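Local atomic coordinates of beta-N-acetylhexosaminidase (Thermotoga neapolitana, PDB entry 5BZA), a protein that probably removes terminal non-reducing N-acetyl-D-hexosamine residues from N-acetyl-beta-D-hexosaminides by hydrolysis, as a member of glycoside hydrolase family 3. Residues Leu176-Ala181 against His210-Ala215. Residues are numbered along the deposited sequence; the frame is centred on the assembly and turned at random.
Sequences LPTVNA and HVKYPA
The ring of Tyr-213 carries CG1 of Val-211 on one face, near its rim, while Val-179, its side chain alongside the tyrosine and pointing the same way, brings CB obliquely to CD2 and CE2, 3.6 Å from Tyr-213 CE2. The contact belongs to the TIM-barrel domain, where the loops following the adjacent parallel strands 156-162 and 205-208 run alongside each other and form a single parallel beta bridge between Thr-178 and Lys-212. Val-179 CG2 lies 3.9 Å from that same Val-211 CG1, which ties the two valines and the ring into one apolar patch. Leu-186 of helix 183-188 also touches the tyrosine, whose hydroxyl is hydrogen-bonded to Gly-164 O. Lys-212 uses both its backbone groups: its N donates to Pro-177 O at 3.1 Å. Its O accepts from Val-179 N at 2.9 Å in a nearly linear bond.

Before the bridge, Leu-176 has CG anti to its own N (chi1 178°), which carries its branched end to the other loop. There CD1 comes within 3.4 Å of His-210 O, and CD2 meets the methylene CE of Lys-212. With an alanine here, the His-210 carbonyl would probably lose its CD1 cover and the lysine chain an apolar neighbour. His-210 itself turns its imidazole away, toward Thr-222 and Ala-246 O, beside the metal-binding Asp-245. Lys-212 runs side by side with Thr-178, its CE 3.8 Å from Thr-178 OG1. Past the bridge the ring of Pro-214 is met by Thr-178 CG2, 3.5 Å from its CG, and CD of that ring comes within 3.2 Å of Val-179 O.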
loop_
_atom_site.group_PDB
_atom_site.type_symbol
_atom_site.label_atom_id
_atom_site.label_comp_id
_atom_site.label_asym_id
_atom_site.label_seq_id
_atom_site.Cartn_x
_atom_site.Cartn_y
_atom_site.Cartn_z
ATOM N N LEU B 176 20.029 -14.809 25.680
ATOM C CA LEU B 176 20.967 -15.267 24.673
ATOM C C LEU B 176 20.630 -16.723 24.349
ATOM O O LEU B 176 20.848 -17.603 25.172
ATOM C CB LEU B 176 22.412 -15.114 25.183
ATOM C CG LEU B 176 23.565 -15.581 24.283
ATOM C CD1 LEU B 176 23.459 -14.836 22.957
ATOM C CD2 LEU B 176 24.953 -15.364 24.961
ATOM N N PRO B 177 20.084 -16.982 23.147
ATOM C CA PRO B 177 19.759 -18.383 22.869
ATOM C C PRO B 177 21.022 -19.176 22.584
ATOM O O PRO B 177 22.090 -18.593 22.386
ATOM C CB PRO B 177 18.848 -18.303 21.630
ATOM C CG PRO B 177 18.440 -16.834 21.527
ATOM C CD PRO B 177 19.607 -16.086 22.070
ATOM N N THR B 178 20.882 -20.493 22.570
ATOM C CA THR B 178 21.977 -21.400 22.297
ATOM C C THR B 178 21.608 -22.407 21.210
ATOM O O THR B 178 20.513 -22.980 21.234
ATOM C CB THR B 178 22.386 -22.123 23.600
ATOM O OG1 THR B 178 23.099 -21.193 24.425
ATOM C CG2 THR B 178 23.269 -23.330 23.314
ATOM N N VAL B 179 22.492 -22.590 20.233
ATOM C CA VAL B 179 22.325 -23.663 19.232
ATOM C C VAL B 179 23.460 -24.673 19.438
ATOM O O VAL B 179 24.628 -24.292 19.452
ATOM C CB VAL B 179 22.326 -23.112 17.791
ATOM C CG1 VAL B 179 22.622 -24.177 16.772
ATOM C CG2 VAL B 179 20.981 -22.412 17.494
ATOM N N ASN B 180 23.132 -25.950 19.612
ATOM C CA ASN B 180 24.168 -26.921 20.043
ATOM C C ASN B 180 24.851 -27.589 18.884
ATOM O O ASN B 180 25.719 -28.441 19.090
ATOM C CB ASN B 180 23.563 -28.023 20.897
ATOM C CG ASN B 180 23.078 -27.525 22.200
ATOM O OD1 ASN B 180 23.747 -26.726 22.881
ATOM N ND2 ASN B 180 21.865 -27.938 22.547
ATOM N N ALA B 181 24.420 -27.256 17.673
ATOM C CA ALA B 181 24.953 -27.903 16.486
ATOM C C ALA B 181 26.469 -27.766 16.392
ATOM O O ALA B 181 27.037 -26.708 16.679
ATOM C CB ALA B 181 24.279 -27.305 15.199
ATOM N N HIS B 210 22.264 -12.958 17.212
ATOM C CA HIS B 210 22.699 -12.837 18.606
ATOM C C HIS B 210 22.479 -14.193 19.261
ATOM O O HIS B 210 21.589 -14.345 20.102
ATOM C CB HIS B 210 21.919 -11.784 19.408
ATOM C CG HIS B 210 22.054 -10.374 18.906
ATOM N ND1 HIS B 210 23.170 -9.895 18.276
ATOM C CD2 HIS B 210 21.165 -9.343 18.955
ATOM C CE1 HIS B 210 22.983 -8.617 17.952
ATOM N NE2 HIS B 210 21.774 -8.271 18.354
ATOM N N VAL B 211 23.214 -15.198 18.800
ATOM C CA VAL B 211 23.026 -16.536 19.303
ATOM C C VAL B 211 24.401 -17.140 19.557
ATOM O O VAL B 211 25.331 -16.940 18.764
ATOM C CB VAL B 211 22.218 -17.429 18.318
ATOM C CG1 VAL B 211 22.330 -18.930 18.707
ATOM C CG2 VAL B 211 20.764 -16.934 18.197
ATOM N N LYS B 212 24.502 -17.862 20.658
ATOM C CA LYS B 212 25.707 -18.633 20.987
ATOM C C LYS B 212 25.687 -20.052 20.406
ATOM O O LYS B 212 24.686 -20.784 20.536
ATOM C CB LYS B 212 25.888 -18.695 22.504
ATOM C CG LYS B 212 27.253 -19.146 22.968
ATOM C CD LYS B 212 27.432 -18.826 24.447
ATOM C CE LYS B 212 26.172 -19.116 25.285
ATOM N NZ LYS B 212 26.473 -18.824 26.749
ATOM N N TYR B 213 26.812 -20.421 19.776
ATOM C CA TYR B 213 27.034 -21.753 19.232
ATOM C C TYR B 213 28.176 -22.507 20.018
ATOM O O TYR B 213 29.311 -22.612 19.560
ATOM C CB TYR B 213 27.363 -21.623 17.745
ATOM C CG TYR B 213 26.267 -20.890 17.006
ATOM C CD1 TYR B 213 26.208 -19.495 17.007
ATOM C CD2 TYR B 213 25.268 -21.592 16.343
ATOM C CE1 TYR B 213 25.175 -18.818 16.345
ATOM C CE2 TYR B 213 24.248 -20.924 15.667
ATOM C CZ TYR B 213 24.205 -19.545 15.681
ATOM O OH TYR B 213 23.190 -18.888 15.019
ATOM N N PRO B 214 27.844 -23.041 21.202
ATOM C CA PRO B 214 28.867 -23.576 22.130
ATOM C C PRO B 214 29.832 -24.601 21.519
ATOM O O PRO B 214 30.987 -24.526 21.881
ATOM C CB PRO B 214 28.038 -24.219 23.241
ATOM C CG PRO B 214 26.775 -23.486 23.227
ATOM C CD PRO B 214 26.494 -23.083 21.785
ATOM N N ALA B 215 29.378 -25.485 20.616
ATOM C CA ALA B 215 30.239 -26.439 19.938
ATOM C C ALA B 215 31.264 -25.742 19.062
ATOM O O ALA B 215 32.162 -26.405 18.528
ATOM C CB ALA B 215 29.417 -27.406 19.088
#